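Local coordinates for uncharacterized protein (PDB 4EBG), which is of unknown function but is probably a secreted staphylococcal protein with a cystatin-like fold of the NTF2 clan, at residues B[5-16]-B[63-74]. Residues are numbered along the deposited sequence; the frame is centred on the assembly and turned at random.
Sequences DIDKVYKEQNQM and FAYEIKDGKAEI
Helix 5-16 lies across the beta hairpin 63-74, 7.5 Å from the axis of strand 71-74 and at 49° to it, and Val9 comes closest to Ala72 along the backbones. This is the long helix packed on the antiparallel sheet of a cystatin-like fold, here at the edge hairpin closed by a type I' turn from Lys68 to Lys71. Val9 and Tyr65 form the centre. Val9 CG1, anti to the backbone N (chi1 169°), reaches over one face of the Tyr65 ring, a CH-pi contact 3.7 Å from the centroid. Its other methyl, CG2, packs on Ala72 CB and on Ile67 CD1. Ile74 CA lies over the opposite face of the Tyr65 ring. Glu12 CG comes up to the ring edge near CE2, and a water joins Glu12 OE2 to the backbone N of Ile74. In the conformer described, the selenomethionine Met16 lays CE against Ile74 CD1. Gln13 NE2 sits over a face of the Phe63 ring, toward its rim, and hydrogen-bonds Asn17 OD1 of the same chain. Val23 and Ile19 of the second subunit pack on Gln13 and Met16, respectively. Toward the turn, extended Lys8 runs past Ala72, and its NZ donates to Gly70 O (2.8 Å) and makes a salt bridge with Asp5 OD1 (3.0 Å). Deeper in, Tyr65 OH donates to Gln13 OE1 at 2.6 Å, standing above the amide plane, with amide and ring planes 81° apart.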
loop_
_atom_site.group_PDB
_atom_site.type_symbol
_atom_site.label_atom_id
_atom_site.label_comp_id
_atom_site.label_asym_id
_atom_site.label_seq_id
_atom_site.Cartn_x
_atom_site.Cartn_y
_atom_site.Cartn_z
ATOM N N ASP B 5 3.836 8.430 21.325
ATOM C CA ASP B 5 2.760 7.841 20.562
ATOM C C ASP B 5 2.623 8.424 19.178
ATOM O O ASP B 5 2.313 7.711 18.238
ATOM C CB ASP B 5 1.461 7.848 21.351
ATOM C CG ASP B 5 1.462 6.781 22.482
ATOM O OD1 ASP B 5 2.365 5.895 22.540
ATOM O OD2 ASP B 5 0.567 6.844 23.322
ATOM N N ILE B 6 2.862 9.713 19.029
ATOM C CA ILE B 6 2.910 10.292 17.693
ATOM C C ILE B 6 4.027 9.614 16.869
ATOM O O ILE B 6 3.821 9.339 15.680
ATOM C CB ILE B 6 3.103 11.819 17.765
ATOM C CG1 ILE B 6 1.875 12.492 18.428
ATOM C CG2 ILE B 6 3.370 12.409 16.430
ATOM C CD1 ILE B 6 2.173 13.934 18.891
ATOM N N ASP B 7 5.176 9.358 17.491
ATOM C CA ASP B 7 6.243 8.689 16.800
ATOM C C ASP B 7 5.805 7.296 16.292
ATOM O O ASP B 7 6.173 6.884 15.211
ATOM C CB ASP B 7 7.440 8.514 17.764
ATOM C CG ASP B 7 8.254 9.798 17.984
ATOM O OD1 ASP B 7 8.121 10.743 17.198
ATOM O OD2 ASP B 7 9.065 9.839 18.946
ATOM N N LYS B 8 5.047 6.566 17.107
ATOM C CA LYS B 8 4.504 5.284 16.716
ATOM C C LYS B 8 3.619 5.414 15.486
ATOM O O LYS B 8 3.645 4.544 14.628
ATOM C CB LYS B 8 3.731 4.616 17.856
ATOM C CG LYS B 8 4.590 4.240 19.072
ATOM C CD LYS B 8 3.762 3.643 20.171
ATOM C CE LYS B 8 4.559 3.377 21.455
ATOM N NZ LYS B 8 3.654 3.188 22.641
ATOM N N VAL B 9 2.781 6.438 15.483
ATOM C CA VAL B 9 1.884 6.696 14.348
ATOM C C VAL B 9 2.678 6.933 13.070
ATOM O O VAL B 9 2.403 6.301 12.034
ATOM C CB VAL B 9 0.889 7.859 14.664
ATOM C CG1 VAL B 9 0.161 8.280 13.406
ATOM C CG2 VAL B 9 -0.117 7.406 15.742
ATOM N N TYR B 10 3.668 7.829 13.107
ATOM C CA TYR B 10 4.427 8.115 11.903
ATOM C C TYR B 10 5.259 6.891 11.489
ATOM O O TYR B 10 5.393 6.659 10.283
ATOM C CB TYR B 10 5.291 9.387 12.049
ATOM C CG TYR B 10 4.456 10.640 11.828
ATOM C CD1 TYR B 10 4.238 11.123 10.582
ATOM C CD2 TYR B 10 3.809 11.270 12.879
ATOM C CE1 TYR B 10 3.418 12.214 10.365
ATOM C CE2 TYR B 10 2.988 12.360 12.672
ATOM C CZ TYR B 10 2.783 12.820 11.424
ATOM O OH TYR B 10 1.954 13.867 11.166
ATOM N N LYS B 11 5.741 6.114 12.442
ATOM C CA LYS B 11 6.477 4.903 12.053
ATOM C C LYS B 11 5.559 3.961 11.294
ATOM O O LYS B 11 5.925 3.385 10.259
ATOM C CB LYS B 11 7.046 4.245 13.293
ATOM C CG LYS B 11 7.738 2.922 12.978
ATOM C CD LYS B 11 8.504 2.373 14.206
ATOM C CE LYS B 11 9.071 0.999 13.958
ATOM N NZ LYS B 11 8.044 -0.063 14.031
ATOM N N GLU B 12 4.346 3.756 11.818
ATOM C CA GLU B 12 3.406 2.845 11.210
ATOM C C GLU B 12 3.007 3.380 9.821
ATOM O O GLU B 12 2.913 2.610 8.883
ATOM C CB GLU B 12 2.189 2.656 12.115
ATOM C CG GLU B 12 1.191 1.692 11.582
ATOM C CD GLU B 12 1.663 0.262 11.535
ATOM O OE1 GLU B 12 2.663 -0.085 12.201
ATOM O OE2 GLU B 12 0.978 -0.525 10.835
ATOM N N GLN B 13 2.739 4.678 9.711
ATOM C CA GLN B 13 2.368 5.230 8.449
ATOM C C GLN B 13 3.462 4.986 7.427
ATOM O O GLN B 13 3.198 4.621 6.263
ATOM C CB GLN B 13 2.108 6.737 8.551
ATOM C CG GLN B 13 1.571 7.341 7.219
ATOM C CD GLN B 13 0.169 6.973 6.919
ATOM O OE1 GLN B 13 -0.673 7.153 7.769
ATOM N NE2 GLN B 13 -0.124 6.508 5.708
ATOM N N ASN B 14 4.708 5.235 7.802
ATOM C CA ASN B 14 5.804 5.023 6.860
ATOM C C ASN B 14 5.963 3.539 6.477
ATOM O O ASN B 14 6.267 3.243 5.327
ATOM C CB ASN B 14 7.094 5.615 7.418
ATOM C CG ASN B 14 7.194 7.089 7.151
ATOM O OD1 ASN B 14 7.122 7.493 6.014
ATOM N ND2 ASN B 14 7.351 7.909 8.185
ATOM N N GLN B 15 5.791 2.637 7.437
ATOM C CA GLN B 15 5.886 1.210 7.166
ATOM C C GLN B 15 4.836 0.820 6.159
ATOM O O GLN B 15 5.112 0.095 5.189
ATOM C CB GLN B 15 5.741 0.400 8.455
ATOM C CG GLN B 15 6.987 0.417 9.340
ATOM C CD GLN B 15 6.781 -0.293 10.653
ATOM O OE1 GLN B 15 5.703 -0.243 11.232
ATOM N NE2 GLN B 15 7.819 -0.943 11.140
HETATM N N MSE B 16 3.591 1.238 6.375
HETATM C CA MSE B 16 2.536 0.912 5.415
HETATM C C MSE B 16 2.757 1.555 4.061
HETATM O O MSE B 16 2.556 0.948 3.044
HETATM C CB MSE B 16 1.176 1.326 5.979
HETATM C CG MSE B 16 0.755 0.478 7.189
HETATM SE SE MSE B 16 -1.050 0.809 7.728
HETATM C CE MSE B 16 -0.757 2.587 8.195
ATOM N N PHE B 63 -5.636 10.512 8.013
ATOM C CA PHE B 63 -5.787 9.177 8.550
ATOM C C PHE B 63 -5.947 9.240 10.055
ATOM O O PHE B 63 -5.266 10.040 10.717
ATOM C CB PHE B 63 -4.555 8.326 8.258
ATOM C CG PHE B 63 -4.283 8.167 6.797
ATOM C CD1 PHE B 63 -5.014 7.252 6.013
ATOM C CD2 PHE B 63 -3.327 8.942 6.187
ATOM C CE1 PHE B 63 -4.779 7.138 4.670
ATOM C CE2 PHE B 63 -3.116 8.834 4.850
ATOM C CZ PHE B 63 -3.793 7.895 4.095
ATOM N N ALA B 64 -6.900 8.477 10.579
ATOM C CA ALA B 64 -7.094 8.362 11.996
ATOM C C ALA B 64 -6.472 7.084 12.537
ATOM O O ALA B 64 -6.678 6.001 11.968
ATOM C CB ALA B 64 -8.592 8.394 12.351
ATOM N N TYR B 65 -5.742 7.199 13.640
ATOM C CA TYR B 65 -5.152 6.080 14.334
ATOM C C TYR B 65 -5.734 6.011 15.729
ATOM O O TYR B 65 -6.012 7.050 16.373
ATOM C CB TYR B 65 -3.613 6.251 14.451
ATOM C CG TYR B 65 -2.872 6.037 13.171
ATOM C CD1 TYR B 65 -2.885 6.963 12.170
ATOM C CD2 TYR B 65 -2.150 4.894 12.969
ATOM C CE1 TYR B 65 -2.217 6.745 10.987
ATOM C CE2 TYR B 65 -1.453 4.674 11.787
ATOM C CZ TYR B 65 -1.489 5.586 10.820
ATOM O OH TYR B 65 -0.788 5.319 9.657
ATOM N N GLU B 66 -5.799 4.790 16.224
ATOM C CA GLU B 66 -6.061 4.583 17.653
ATOM C C GLU B 66 -4.806 4.040 18.287
ATOM O O GLU B 66 -4.050 3.280 17.656
ATOM C CB GLU B 66 -7.178 3.574 17.839
ATOM C CG GLU B 66 -8.488 4.091 17.378
ATOM C CD GLU B 66 -9.606 3.172 17.720
ATOM O OE1 GLU B 66 -10.084 3.216 18.877
ATOM O OE2 GLU B 66 -9.974 2.402 16.819
ATOM N N ILE B 67 -4.575 4.432 19.532
ATOM C CA ILE B 67 -3.477 3.898 20.295
ATOM C C ILE B 67 -4.139 2.900 21.233
ATOM O O ILE B 67 -4.941 3.275 22.093
ATOM C CB ILE B 67 -2.746 4.955 21.115
ATOM C CG1 ILE B 67 -2.180 6.068 20.220
ATOM C CG2 ILE B 67 -1.632 4.321 21.843
ATOM C CD1 ILE B 67 -1.222 5.619 19.069
ATOM N N LYS B 68 -3.866 1.621 20.992
ATOM C CA LYS B 68 -4.427 0.553 21.799
ATOM C C LYS B 68 -3.319 -0.410 22.197
ATOM O O LYS B 68 -2.524 -0.848 21.387
ATOM C CB LYS B 68 -5.545 -0.179 21.068
ATOM C CG LYS B 68 -6.896 0.495 21.127
ATOM C CD LYS B 68 -7.963 -0.426 20.542
ATOM C CE LYS B 68 -9.104 0.354 19.930
ATOM N NZ LYS B 68 -9.754 -0.398 18.814
ATOM N N ASP B 69 -3.262 -0.694 23.490
ATOM C CA ASP B 69 -2.188 -1.532 24.069
ATOM C C ASP B 69 -0.776 -1.110 23.645
ATOM O O ASP B 69 0.079 -1.949 23.313
ATOM C CB ASP B 69 -2.453 -2.991 23.734
ATOM C CG ASP B 69 -3.784 -3.478 24.281
ATOM O OD1 ASP B 69 -4.090 -3.246 25.474
ATOM O OD2 ASP B 69 -4.561 -4.058 23.516
ATOM N N GLY B 70 -0.552 0.204 23.677
ATOM C CA GLY B 70 0.745 0.808 23.322
ATOM C C GLY B 70 1.134 0.758 21.849
ATOM O O GLY B 70 2.278 1.083 21.497
ATOM N N LYS B 71 0.214 0.352 20.983
ATOM C CA LYS B 71 0.510 0.314 19.554
ATOM C C LYS B 71 -0.388 1.271 18.750
ATOM O O LYS B 71 -1.580 1.444 19.069
ATOM C CB LYS B 71 0.358 -1.091 18.991
ATOM C CG LYS B 71 1.260 -2.113 19.684
ATOM C CD LYS B 71 1.001 -3.545 19.211
ATOM C CE LYS B 71 -0.193 -4.206 19.934
ATOM N NZ LYS B 71 0.153 -4.842 21.262
ATOM N N ALA B 72 0.147 1.813 17.659
ATOM C CA ALA B 72 -0.606 2.691 16.746
ATOM C C ALA B 72 -1.256 1.821 15.690
ATOM O O ALA B 72 -0.560 1.082 14.942
ATOM C CB ALA B 72 0.318 3.684 16.086
ATOM N N GLU B 73 -2.578 1.878 15.627
ATOM C CA GLU B 73 -3.327 1.117 14.659
ATOM C C GLU B 73 -4.216 2.016 13.841
ATOM O O GLU B 73 -5.033 2.720 14.381
ATOM C CB GLU B 73 -4.173 0.054 15.389
ATOM C CG GLU B 73 -3.369 -0.868 16.367
ATOM C CD GLU B 73 -4.230 -1.914 17.108
ATOM O OE1 GLU B 73 -5.437 -2.035 16.791
ATOM O OE2 GLU B 73 -3.686 -2.607 18.010
ATOM N N ILE B 74 -4.032 2.021 12.528
ATOM C CA ILE B 74 -4.899 2.812 11.647
ATOM C C ILE B 74 -6.318 2.299 11.725
ATOM O O ILE B 74 -6.540 1.104 11.859
ATOM C CB ILE B 74 -4.361 2.860 10.196
ATOM C CG1 ILE B 74 -4.947 4.022 9.402
ATOM C CG2 ILE B 74 -4.498 1.471 9.507
ATOM C CD1 ILE B 74 -4.250 4.270 8.060
HETATM O O HOH W 1 -1.987 0.341 11.260
#